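Local coordinates for FEZ-1 protein (Fluoribacter gormanii, PDB 5WCK) that probably hydrolyses the beta-lactam ring of antibiotics, as a monomeric subclass B3 metallo-beta-lactamase with two zinc ions in its active site, at residues L183-K197 with N251-G263. The protein carries 2 engineered substitutions. Residues are numbered along the deposited sequence; the frame is centred on the assembly and turned at random. Where two conformers were deposited one is given.
Engineered in segment 251-263: G263 (natural residue Ala).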
# COMPACT_ATOMS: atom_id res chain seq x y z
N LEU A 183 10.12 19.94 3.80
CA LEU A 183 9.09 19.91 4.86
C LEU A 183 8.77 21.31 5.41
O LEU A 183 7.83 21.40 6.17
CB LEU A 183 9.64 19.04 5.99
CG LEU A 183 9.87 17.57 5.63
CD1 LEU A 183 10.46 16.83 6.82
CD2 LEU A 183 8.58 16.91 5.17
N VAL A 184 9.56 22.31 5.05
CA VAL A 184 9.40 23.67 5.57
C VAL A 184 9.15 24.58 4.36
O VAL A 184 9.97 24.58 3.44
CB VAL A 184 10.68 24.13 6.30
CG1 VAL A 184 10.54 25.56 6.82
CG2 VAL A 184 11.06 23.17 7.43
N ASP A 185 8.04 25.31 4.40
CA ASP A 185 7.67 26.26 3.33
C ASP A 185 7.68 25.56 1.96
O ASP A 185 8.18 26.08 0.95
CB ASP A 185 8.60 27.47 3.39
CG ASP A 185 8.45 28.28 4.66
OD1 ASP A 185 7.33 28.35 5.18
OD2 ASP A 185 9.46 28.81 5.12
N ASN A 186 7.07 24.36 1.90
CA ASN A 186 6.92 23.65 0.65
C ASN A 186 5.99 24.45 -0.27
O ASN A 186 4.86 24.80 0.10
CB ASN A 186 6.39 22.24 0.91
CG ASN A 186 6.42 21.36 -0.32
OD1 ASN A 186 5.82 21.70 -1.34
ND2 ASN A 186 7.12 20.24 -0.24
N ILE A 187 6.48 24.73 -1.50
CA ILE A 187 5.77 25.63 -2.42
C ILE A 187 4.52 24.98 -3.02
O ILE A 187 3.51 25.69 -3.22
CB ILE A 187 6.75 26.09 -3.51
CG1 ILE A 187 7.91 26.90 -2.93
CG2 ILE A 187 6.04 26.82 -4.65
CD1 ILE A 187 7.53 28.25 -2.35
N THR A 188 4.58 23.68 -3.34
CA THR A 188 3.47 23.02 -4.03
C THR A 188 2.49 22.35 -3.05
O THR A 188 1.32 22.16 -3.36
CB THR A 188 3.99 22.02 -5.06
OG1 THR A 188 4.78 21.05 -4.36
CG2 THR A 188 4.83 22.69 -6.14
N TYR A 189 3.01 21.94 -1.89
CA TYR A 189 2.26 21.15 -0.88
C TYR A 189 2.52 21.74 0.49
O TYR A 189 3.23 21.16 1.31
CB TYR A 189 2.70 19.69 -1.02
CG TYR A 189 2.03 18.63 -0.16
CD1 TYR A 189 0.88 18.85 0.57
CD2 TYR A 189 2.61 17.37 -0.12
CE1 TYR A 189 0.31 17.84 1.34
CE2 TYR A 189 2.03 16.34 0.61
CZ TYR A 189 0.91 16.59 1.38
OH TYR A 189 0.36 15.56 2.10
N PRO A 190 1.99 22.94 0.79
CA PRO A 190 2.34 23.62 2.04
C PRO A 190 2.04 22.84 3.32
O PRO A 190 2.75 23.01 4.32
CB PRO A 190 1.50 24.90 2.00
CG PRO A 190 1.24 25.12 0.52
CD PRO A 190 1.15 23.75 -0.10
N LYS A 191 1.01 21.99 3.27
CA LYS A 191 0.60 21.27 4.50
C LYS A 191 1.35 19.93 4.65
O LYS A 191 0.96 19.10 5.48
CB LYS A 191 -0.91 21.02 4.48
CG LYS A 191 -1.73 22.30 4.63
CD LYS A 191 -3.21 22.09 4.80
CE LYS A 191 -3.91 23.41 5.05
NZ LYS A 191 -5.38 23.22 5.17
N ILE A 192 2.41 19.71 3.87
CA ILE A 192 3.11 18.42 3.90
C ILE A 192 3.48 18.03 5.34
O ILE A 192 3.22 16.88 5.71
CB ILE A 192 4.34 18.39 2.96
CG1 ILE A 192 4.99 17.00 2.93
CG2 ILE A 192 5.35 19.49 3.27
CD1 ILE A 192 6.05 16.85 1.88
N ALA A 193 4.11 18.91 6.11
CA ALA A 193 4.56 18.54 7.48
C ALA A 193 3.34 18.34 8.40
O ALA A 193 3.31 17.40 9.20
CB ALA A 193 5.53 19.56 8.03
N GLU A 194 2.31 19.17 8.27
CA GLU A 194 1.10 19.00 9.08
C GLU A 194 0.46 17.64 8.78
O GLU A 194 -0.06 16.96 9.68
CB GLU A 194 0.12 20.14 8.80
CG GLU A 194 0.69 21.51 9.18
CD GLU A 194 -0.22 22.66 8.77
OE1 GLU A 194 -1.43 22.56 9.05
OE2 GLU A 194 0.28 23.63 8.16
N ASP A 195 0.52 17.23 7.51
CA ASP A 195 -0.04 15.97 7.05
C ASP A 195 0.72 14.78 7.66
O ASP A 195 0.09 13.84 8.18
CB ASP A 195 -0.08 15.92 5.51
CG ASP A 195 -1.33 16.57 4.92
OD1 ASP A 195 -2.13 17.18 5.69
OD2 ASP A 195 -1.50 16.47 3.69
N TYR A 196 2.05 14.80 7.60
CA TYR A 196 2.86 13.74 8.24
C TYR A 196 2.51 13.66 9.74
O TYR A 196 2.41 12.55 10.30
CB TYR A 196 4.36 13.99 8.07
CG TYR A 196 4.98 13.50 6.79
CD1 TYR A 196 5.33 12.16 6.63
CD2 TYR A 196 5.32 14.36 5.76
CE1 TYR A 196 5.96 11.70 5.48
CE2 TYR A 196 5.90 13.91 4.58
CZ TYR A 196 6.25 12.57 4.46
OH TYR A 196 6.88 12.11 3.32
N LYS A 197 2.37 14.82 10.38
CA LYS A 197 2.09 14.83 11.83
C LYS A 197 0.73 14.20 12.12
O LYS A 197 0.58 13.42 13.07
CB LYS A 197 2.20 16.26 12.38
CG LYS A 197 3.62 16.79 12.35
CD LYS A 197 3.75 18.27 12.65
CE LYS A 197 5.12 18.81 12.34
NZ LYS A 197 5.18 20.27 12.65
N ASN A 251 9.84 9.04 14.47
CA ASN A 251 11.10 9.62 14.88
C ASN A 251 11.90 10.06 13.64
O ASN A 251 12.50 11.13 13.64
CB ASN A 251 11.87 8.64 15.78
CG ASN A 251 11.29 8.58 17.17
OD1 ASN A 251 10.68 9.55 17.63
ND2 ASN A 251 11.45 7.45 17.85
N ASP A 252 11.91 9.24 12.57
CA ASP A 252 12.61 9.56 11.32
C ASP A 252 12.07 10.88 10.73
O ASP A 252 12.84 11.70 10.22
CB ASP A 252 12.48 8.44 10.29
CG ASP A 252 13.21 7.15 10.63
OD1 ASP A 252 14.06 7.18 11.55
OD2 ASP A 252 12.90 6.10 9.97
N PHE A 253 10.75 11.08 10.80
CA PHE A 253 10.14 12.28 10.28
C PHE A 253 10.67 13.49 11.07
O PHE A 253 11.10 14.50 10.48
CB PHE A 253 8.61 12.23 10.32
CG PHE A 253 7.99 13.58 10.13
CD1 PHE A 253 7.85 14.14 8.86
CD2 PHE A 253 7.60 14.35 11.21
CE1 PHE A 253 7.35 15.41 8.70
CE2 PHE A 253 7.07 15.62 11.05
CZ PHE A 253 6.95 16.15 9.79
N TYR A 254 10.65 13.40 12.41
CA TYR A 254 11.11 14.51 13.24
C TYR A 254 12.61 14.73 13.12
O TYR A 254 13.08 15.87 13.22
CB TYR A 254 10.63 14.36 14.69
CG TYR A 254 9.24 14.90 14.90
CD1 TYR A 254 9.02 16.24 15.15
CD2 TYR A 254 8.13 14.09 14.75
CE1 TYR A 254 7.75 16.75 15.31
CE2 TYR A 254 6.85 14.57 14.90
CZ TYR A 254 6.66 15.91 15.18
OH TYR A 254 5.40 16.37 15.33
N THR A 255 13.38 13.66 12.89
CA THR A 255 14.80 13.79 12.63
C THR A 255 15.03 14.61 11.34
O THR A 255 15.94 15.47 11.29
CB THR A 255 15.49 12.43 12.55
OG1 THR A 255 15.40 11.86 13.86
CG2 THR A 255 16.94 12.54 12.12
N GLU A 256 14.26 14.32 10.30
CA GLU A 256 14.41 15.01 9.01
C GLU A 256 13.93 16.47 9.15
O GLU A 256 14.53 17.38 8.60
CB GLU A 256 13.68 14.29 7.88
CG GLU A 256 13.84 14.94 6.54
CD GLU A 256 15.26 15.08 5.99
OE1 GLU A 256 15.45 15.94 5.09
OE2 GLU A 256 16.17 14.32 6.45
N LEU A 257 12.86 16.68 9.92
CA LEU A 257 12.38 18.01 10.17
C LEU A 257 13.44 18.82 10.92
O LEU A 257 13.75 19.96 10.52
CB LEU A 257 11.06 17.93 10.94
CG LEU A 257 10.44 19.28 11.28
CD1 LEU A 257 9.92 19.98 10.03
CD2 LEU A 257 9.35 19.11 12.30
N LYS A 258 14.04 18.23 11.95
CA LYS A 258 15.16 18.88 12.69
C LYS A 258 16.28 19.26 11.72
O LYS A 258 16.87 20.35 11.80
CB LYS A 258 15.65 17.92 13.79
CG LYS A 258 16.94 18.33 14.47
CD LYS A 258 17.31 17.46 15.63
CE LYS A 258 18.67 17.78 16.22
NZ LYS A 258 19.78 17.38 15.32
N LYS A 259 16.66 18.33 10.83
CA LYS A 259 17.76 18.62 9.88
C LYS A 259 17.39 19.82 9.01
O LYS A 259 18.22 20.73 8.75
CB LYS A 259 18.04 17.36 9.04
CG LYS A 259 19.20 17.52 8.08
CD LYS A 259 19.60 16.21 7.43
CE LYS A 259 20.87 16.35 6.63
NZ LYS A 259 21.27 15.03 6.09
N GLN A 260 16.14 19.88 8.54
CA GLN A 260 15.72 20.95 7.62
C GLN A 260 15.61 22.30 8.35
O GLN A 260 15.84 23.35 7.74
CB GLN A 260 14.46 20.55 6.86
CG GLN A 260 14.73 19.41 5.89
CD GLN A 260 13.58 19.15 4.94
OE1 GLN A 260 12.78 20.05 4.65
NE2 GLN A 260 13.47 17.91 4.47
N GLU A 261 15.25 22.28 9.64
CA GLU A 261 15.04 23.50 10.40
C GLU A 261 16.33 24.00 11.06
O GLU A 261 16.42 25.20 11.35
CB GLU A 261 13.99 23.24 11.47
CG GLU A 261 12.61 23.05 10.89
CD GLU A 261 11.52 22.95 11.90
OE1 GLU A 261 11.68 22.21 12.88
OE2 GLU A 261 10.50 23.63 11.70
N THR A 262 17.28 23.12 11.38
CA THR A 262 18.40 23.52 12.25
C THR A 262 19.76 23.10 11.70
O THR A 262 20.77 23.46 12.29
CB THR A 262 18.27 22.95 13.67
OG1 THR A 262 18.47 21.53 13.68
CG2 THR A 262 16.94 23.26 14.31
N GLY A 263 19.78 22.29 10.63
CA GLY A 263 21.02 21.72 10.07
C GLY A 263 21.63 22.60 8.98
O GLY A 263 22.59 22.12 8.35
OXT GLY A 263 21.18 23.71 8.65
O HOH W 1 7.39 22.16 12.29
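F253 reaches from helix 251-262 toward helix 192-197, its CG anti to the backbone N (chi1 165°), and its ring is gripped by several apolar groups. Y196 CB lies over one face, 3.7 Å from the F253 ring centroid, a CH-pi contact. The Y196 ring itself runs nearly parallel to that of F253 but is slid so far along that the two barely overlap. K197 CE meets the F253 ring at its edge, A193 CB approaches F253 CZ at 4.1 Å, and L183 CD1 comes obliquely to F253 CE1 at 3.9 Å. L183 also packs on L257 and across the E256 chain, while V184 CG2 rests 3.8 Å from E261 CG. The extended K197 chain passes Y254, its CG 3.5 Å from Y254 OH.

One direct hydrogen bond spans the contact: L183 N donates almost straight (175°) to Q260 OE1 at 2.8 Å. The amide of Q260 is kept from turning by its NE2, which gives to E256 OE1, in the amide plane, and to the carbonyl of Y181. A water accepts from K197 NZ and donates weakly to E261 OE2.

I200 extends the packing around F253 and Y254, while Y196 OH bonds G176 O and its side chain borders zinc ligand H149. Segments 192-197 and 251-262 run roughly antiparallel (155°) in the alpha-beta/beta-alpha sandwich of metallo-beta-lactamases, helix 192-204 falling between strands 165-172 and 210-213 and helix 239-262 closing the chain.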